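PDB 2WNW: activated BY transcription factor SSRB, which is a glycoside hydrolase family 30 protein, built from a TIM barrel joined to a beta-sandwich domain. Local coordinates for residues L139-W144 with I186-L191; E232-I237 with G261-A266. All coordinates share one frame; numbering follows the deposited sequence.

Contact 1: residues L139-W144 with I186-L191; sequences LMASPW and INVQAL
With CG swung beside its own backbone N (chi1 -50°), Leu139 sends CD1 across the side chain of Ile186, whose CG2 stands anti to the backbone N; the two side chains cross at about a right angle and press tightly, Leu139 CD1 lying 3.5 Å from Ile186 CG2. Beside this apolar pair the backbones are bridged by water 1, which accepts from Leu139 N and donates to the carbonyl oxygen of Asn187. The carbonyl of Leu139 does double duty. Leu139 O receives Gln189 N at 2.9 Å, in the carbonyl plane, and Ala190 N at 3.1 Å in a more bent bond, with an N-H...O angle of 139°. Two consecutive amides are thus gathered on one acceptor where the incoming chain settles into the sheet, and Val188 CG1 packs 3.4 Å from Leu139 O. From there the register is regular: Ala141 N donates to Ala190 O at 2.9 Å. Met140 lies beside Ala190 on one face, Met140 CG 3.9 Å from Ala190 CB, its fully extended chain continuing past Leu191 O. On the other face the methyl of Ala141 touches both Leu191 CD2 and Val188 CG1; helix 167-183 covers this face, Tyr177 on Ala141 and Leu178 on Val188. Parallel strands joined through an intervening helix make this a beta-alpha-beta unit, the third and fourth strands of the TIM barrel.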
loop_
_atom_site.group_PDB
_atom_site.type_symbol
_atom_site.label_atom_id
_atom_site.label_comp_id
_atom_site.label_asym_id
_atom_site.label_seq_id
_atom_site.Cartn_x
_atom_site.Cartn_y
_atom_site.Cartn_z
ATOM N N LEU A 139 19.466 -15.726 16.230
ATOM C CA LEU A 139 20.309 -14.564 16.479
ATOM C C LEU A 139 21.063 -14.043 15.257
ATOM O O LEU A 139 21.605 -14.815 14.461
ATOM C CB LEU A 139 21.306 -14.888 17.599
ATOM C CG LEU A 139 20.699 -15.492 18.873
ATOM C CD1 LEU A 139 21.805 -15.856 19.857
ATOM C CD2 LEU A 139 19.732 -14.506 19.503
ATOM N N MET A 140 21.095 -12.721 15.132
ATOM C CA MET A 140 21.774 -12.052 14.031
ATOM C C MET A 140 22.878 -11.150 14.582
ATOM O O MET A 140 22.678 -10.457 15.577
ATOM C CB MET A 140 20.771 -11.210 13.245
ATOM C CG MET A 140 21.363 -10.432 12.079
ATOM S SD MET A 140 20.075 -9.494 11.234
ATOM C CE MET A 140 21.002 -8.666 9.949
ATOM N N ALA A 141 24.040 -11.164 13.939
ATOM C CA ALA A 141 25.157 -10.333 14.378
ATOM C C ALA A 141 25.550 -9.394 13.246
ATOM O O ALA A 141 25.594 -9.799 12.083
ATOM C CB ALA A 141 26.345 -11.208 14.783
ATOM N N SER A 142 25.821 -8.136 13.596
ATOM C CA SER A 142 26.203 -7.111 12.627
ATOM C C SER A 142 27.318 -6.238 13.190
ATOM O O SER A 142 27.314 -5.910 14.374
ATOM C CB SER A 142 25.015 -6.190 12.308
ATOM O OG SER A 142 23.889 -6.906 11.840
ATOM N N PRO A 143 28.284 -5.847 12.343
ATOM C CA PRO A 143 29.382 -4.999 12.811
ATOM C C PRO A 143 29.063 -3.529 12.547
ATOM O O PRO A 143 28.376 -3.202 11.583
ATOM C CB PRO A 143 30.576 -5.443 11.957
ATOM C CG PRO A 143 30.074 -6.618 11.128
ATOM C CD PRO A 143 28.595 -6.415 11.024
ATOM N N TRP A 144 29.554 -2.653 13.414
ATOM C CA TRP A 144 29.381 -1.225 13.232
ATOM C C TRP A 144 30.728 -0.722 12.698
ATOM O O TRP A 144 30.798 0.275 11.978
ATOM C CB TRP A 144 29.040 -0.548 14.562
ATOM C CG TRP A 144 27.559 -0.307 14.781
ATOM C CD1 TRP A 144 26.938 0.906 14.880
ATOM C CD2 TRP A 144 26.530 -1.296 14.962
ATOM N NE1 TRP A 144 25.593 0.738 15.115
ATOM C CE2 TRP A 144 25.315 -0.601 15.171
ATOM C CE3 TRP A 144 26.517 -2.697 14.970
ATOM C CZ2 TRP A 144 24.096 -1.262 15.385
ATOM C CZ3 TRP A 144 25.301 -3.357 15.184
ATOM C CH2 TRP A 144 24.109 -2.634 15.389
ATOM N N ILE A 186 26.181 -20.003 22.353
ATOM C CA ILE A 186 25.403 -19.034 21.584
ATOM C C ILE A 186 25.620 -19.234 20.087
ATOM O O ILE A 186 26.704 -18.965 19.560
ATOM C CB ILE A 186 25.789 -17.589 21.960
ATOM C CG1 ILE A 186 25.665 -17.400 23.475
ATOM C CG2 ILE A 186 24.882 -16.600 21.235
ATOM C CD1 ILE A 186 26.220 -16.077 23.979
ATOM N N ASN A 187 24.583 -19.716 19.408
ATOM C CA ASN A 187 24.663 -19.953 17.973
ATOM C C ASN A 187 24.046 -18.799 17.201
ATOM O O ASN A 187 22.958 -18.325 17.527
ATOM C CB ASN A 187 23.952 -21.258 17.612
ATOM C CG ASN A 187 24.558 -22.460 18.312
ATOM O OD1 ASN A 187 25.756 -22.717 18.200
ATOM N ND2 ASN A 187 23.732 -23.202 19.037
ATOM N N VAL A 188 24.757 -18.347 16.177
ATOM C CA VAL A 188 24.297 -17.249 15.340
ATOM C C VAL A 188 23.792 -17.837 14.028
ATOM O O VAL A 188 24.417 -18.739 13.466
ATOM C CB VAL A 188 25.452 -16.257 15.074
ATOM C CG1 VAL A 188 24.996 -15.133 14.146
ATOM C CG2 VAL A 188 25.942 -15.689 16.396
ATOM N N GLN A 189 22.657 -17.342 13.547
ATOM C CA GLN A 189 22.093 -17.851 12.308
ATOM C C GLN A 189 22.066 -16.823 11.188
ATOM O O GLN A 189 21.757 -17.156 10.045
ATOM C CB GLN A 189 20.675 -18.374 12.545
ATOM C CG GLN A 189 20.582 -19.460 13.602
ATOM C CD GLN A 189 19.182 -20.032 13.717
ATOM O OE1 GLN A 189 18.814 -20.596 14.746
ATOM N NE2 GLN A 189 18.397 -19.899 12.654
ATOM N N ALA A 190 22.388 -15.574 11.506
ATOM C CA ALA A 190 22.382 -14.532 10.489
ATOM C C ALA A 190 23.425 -13.454 10.748
ATOM O O ALA A 190 23.804 -13.199 11.892
ATOM C CB ALA A 190 21.001 -13.896 10.404
ATOM N N LEU A 191 23.871 -12.827 9.664
ATOM C CA LEU A 191 24.852 -11.755 9.722
ATOM C C LEU A 191 24.482 -10.678 8.715
ATOM O O LEU A 191 23.734 -10.929 7.772
ATOM C CB LEU A 191 26.237 -12.269 9.312
ATOM C CG LEU A 191 26.933 -13.391 10.076
ATOM C CD1 LEU A 191 28.116 -13.894 9.252
ATOM C CD2 LEU A 191 27.386 -12.875 11.426
HETATM O O HOH W 1 20.451 -18.345 16.458
#

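Contact 2: residues E232-I237 with G261-A266; sequences EMEIYI and GINGLA
Asn263 lays its amide across the base of Glu234, the two side chains crossing at about a right angle, with Asn263 CG 3.8 Å from Glu234 CB. CG of Asn263 sits beside its own backbone N (chi1 -56°), a turn that brings OD1 to the amide of Ile235. The bond is short, 2.8 Å from Ile235 N to Asn263 OD1, and nearly straight at the hydrogen, but the donor stands well above the amide plane. Asn263 N returns a bond to Ile235 O, so side chain and backbone of one residue grip both polar groups of another, while Asn263 ND2 reaches Met233 O through water 2. Parallel pairing follows: Ile237 N donates to Gly264 O at 3.1 Å, and Ile237 O accepts from Ala266 N at 3.0 Å. The backbone angles of Gly264 would bring a beta carbon into collision with the carbonyl oxygen of Asn263, and the Tyr236 ring runs close by, its edge toward Leu265 C. Tyr236 OH donates to Glu234 OE1 at 2.7 Å, from above the carboxylate plane. Ile237 and Leu265 share the other face, CG1 meeting CG, and Ile262 comes in from the loop before the strand, its CD1 3.7 Å from Ile237 CG2. These apolar groups lie against helices 210-227 and 245-252, while Lys138 and Lys289 form salt bridges with Glu234, and strands 190-192 and 289-294 flank the pair.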
loop_
_atom_site.group_PDB
_atom_site.type_symbol
_atom_site.label_atom_id
_atom_site.label_comp_id
_atom_site.label_asym_id
_atom_site.label_seq_id
_atom_site.Cartn_x
_atom_site.Cartn_y
_atom_site.Cartn_z
ATOM N N GLU A 232 24.693 -22.912 6.373
ATOM C CA GLU A 232 23.326 -22.415 6.501
ATOM C C GLU A 232 23.171 -20.989 7.022
ATOM O O GLU A 232 22.054 -20.495 7.158
ATOM C CB GLU A 232 22.519 -23.378 7.372
ATOM C CG GLU A 232 22.436 -24.778 6.781
ATOM C CD GLU A 232 21.644 -25.737 7.645
ATOM O OE1 GLU A 232 21.474 -26.904 7.230
ATOM O OE2 GLU A 232 21.194 -25.328 8.736
ATOM N N MET A 233 24.288 -20.331 7.305
ATOM C CA MET A 233 24.266 -18.954 7.795
ATOM C C MET A 233 23.585 -18.037 6.777
ATOM O O MET A 233 23.843 -18.138 5.576
ATOM C CB MET A 233 25.699 -18.466 8.018
ATOM C CG MET A 233 25.814 -17.040 8.533
ATOM S SD MET A 233 25.284 -16.914 10.244
ATOM C CE MET A 233 26.764 -17.488 11.100
ATOM N N GLU A 234 22.713 -17.147 7.246
ATOM C CA GLU A 234 22.064 -16.211 6.333
ATOM C C GLU A 234 22.895 -14.936 6.338
ATOM O O GLU A 234 23.424 -14.542 7.379
ATOM C CB GLU A 234 20.639 -15.859 6.788
ATOM C CG GLU A 234 19.650 -17.011 6.856
ATOM C CD GLU A 234 18.221 -16.525 7.047
ATOM O OE1 GLU A 234 18.034 -15.401 7.564
ATOM O OE2 GLU A 234 17.281 -17.266 6.690
ATOM N N ILE A 235 23.023 -14.300 5.180
ATOM C CA ILE A 235 23.764 -13.048 5.089
ATOM C C ILE A 235 22.869 -11.978 4.473
ATOM O O ILE A 235 22.266 -12.187 3.415
ATOM C CB ILE A 235 25.039 -13.184 4.231
ATOM C CG1 ILE A 235 26.019 -14.159 4.896
ATOM C CG2 ILE A 235 25.702 -11.818 4.071
ATOM C CD1 ILE A 235 27.313 -14.367 4.111
ATOM N N TYR A 236 22.777 -10.840 5.154
ATOM C CA TYR A 236 21.967 -9.715 4.694
ATOM C C TYR A 236 22.864 -8.539 4.333
ATOM O O TYR A 236 23.938 -8.367 4.915
ATOM C CB TYR A 236 20.994 -9.270 5.795
ATOM C CG TYR A 236 19.894 -10.260 6.095
ATOM C CD1 TYR A 236 18.637 -10.136 5.500
ATOM C CD2 TYR A 236 20.119 -11.338 6.948
ATOM C CE1 TYR A 236 17.629 -11.069 5.746
ATOM C CE2 TYR A 236 19.122 -12.276 7.202
ATOM C CZ TYR A 236 17.884 -12.136 6.598
ATOM O OH TYR A 236 16.907 -13.077 6.841
ATOM N N ILE A 237 22.424 -7.739 3.364
ATOM C CA ILE A 237 23.163 -6.553 2.955
ATOM C C ILE A 237 22.265 -5.325 3.151
ATOM O O ILE A 237 21.107 -5.459 3.555
ATOM C CB ILE A 237 23.635 -6.639 1.480
ATOM C CG1 ILE A 237 22.445 -6.879 0.550
ATOM C CG2 ILE A 237 24.669 -7.759 1.333
ATOM C CD1 ILE A 237 22.818 -6.830 -0.925
ATOM N N GLY A 261 24.777 -15.976 -3.261
ATOM C CA GLY A 261 25.367 -15.965 -1.933
ATOM C C GLY A 261 24.744 -15.089 -0.862
ATOM O O GLY A 261 25.113 -15.198 0.306
ATOM N N ILE A 262 23.801 -14.236 -1.241
ATOM C CA ILE A 262 23.163 -13.335 -0.284
ATOM C C ILE A 262 21.680 -13.672 -0.117
ATOM O O ILE A 262 20.955 -13.799 -1.103
ATOM C CB ILE A 262 23.349 -11.881 -0.752
ATOM C CG1 ILE A 262 24.848 -11.555 -0.770
ATOM C CG2 ILE A 262 22.583 -10.926 0.149
ATOM C CD1 ILE A 262 25.184 -10.212 -1.368
ATOM N N ASN A 263 21.243 -13.804 1.135
ATOM C CA ASN A 263 19.861 -14.175 1.459
ATOM C C ASN A 263 18.822 -13.060 1.374
ATOM O O ASN A 263 17.629 -13.330 1.225
ATOM C CB ASN A 263 19.798 -14.790 2.860
ATOM C CG ASN A 263 20.731 -15.977 3.026
ATOM O OD1 ASN A 263 21.950 -15.821 3.115
ATOM N ND2 ASN A 263 20.158 -17.174 3.068
ATOM N N GLY A 264 19.256 -11.812 1.483
ATOM C CA GLY A 264 18.297 -10.728 1.408
ATOM C C GLY A 264 18.850 -9.404 1.877
ATOM O O GLY A 264 20.063 -9.219 1.956
ATOM N N LEU A 265 17.954 -8.470 2.181
ATOM C CA LEU A 265 18.384 -7.161 2.643
ATOM C C LEU A 265 17.739 -6.831 3.970
ATOM O O LEU A 265 16.593 -7.200 4.223
ATOM C CB LEU A 265 18.017 -6.069 1.635
ATOM C CG LEU A 265 18.603 -6.138 0.220
ATOM C CD1 LEU A 265 17.745 -7.049 -0.646
ATOM C CD2 LEU A 265 18.632 -4.736 -0.370
ATOM N N ALA A 266 18.493 -6.148 4.822
ATOM C CA ALA A 266 17.981 -5.725 6.117
ATOM C C ALA A 266 17.739 -4.227 5.969
ATOM O O ALA A 266 18.402 -3.572 5.171
ATOM C CB ALA A 266 19.009 -5.990 7.199
HETATM O O HOH W 2 21.920 -19.543 3.519
#

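In the fold
Contacts 1 and 2, their centres 11 Å apart, are successive pairings in one closed parallel barrel: strand 190-192 belongs to the first, its neighbour 234-239 to the second. The two are probably stitched together by backbone hydrogen bonds, Leu191 N to Glu234 O at 2.9 Å and Tyr236 N to Leu191 O at 2.8 Å. Met233 SD adds packing against Ala190 N at 3.4 Å. Inside the barrel, Tyr236 touches both Met140 and Ala190, linking the inward faces of three strands. Further along the chain from Ala141, Trp144 hydrogen-bonds through NE1 to a glycerol, probably from the crystallisation liquor, and its ring meets that of Trp331.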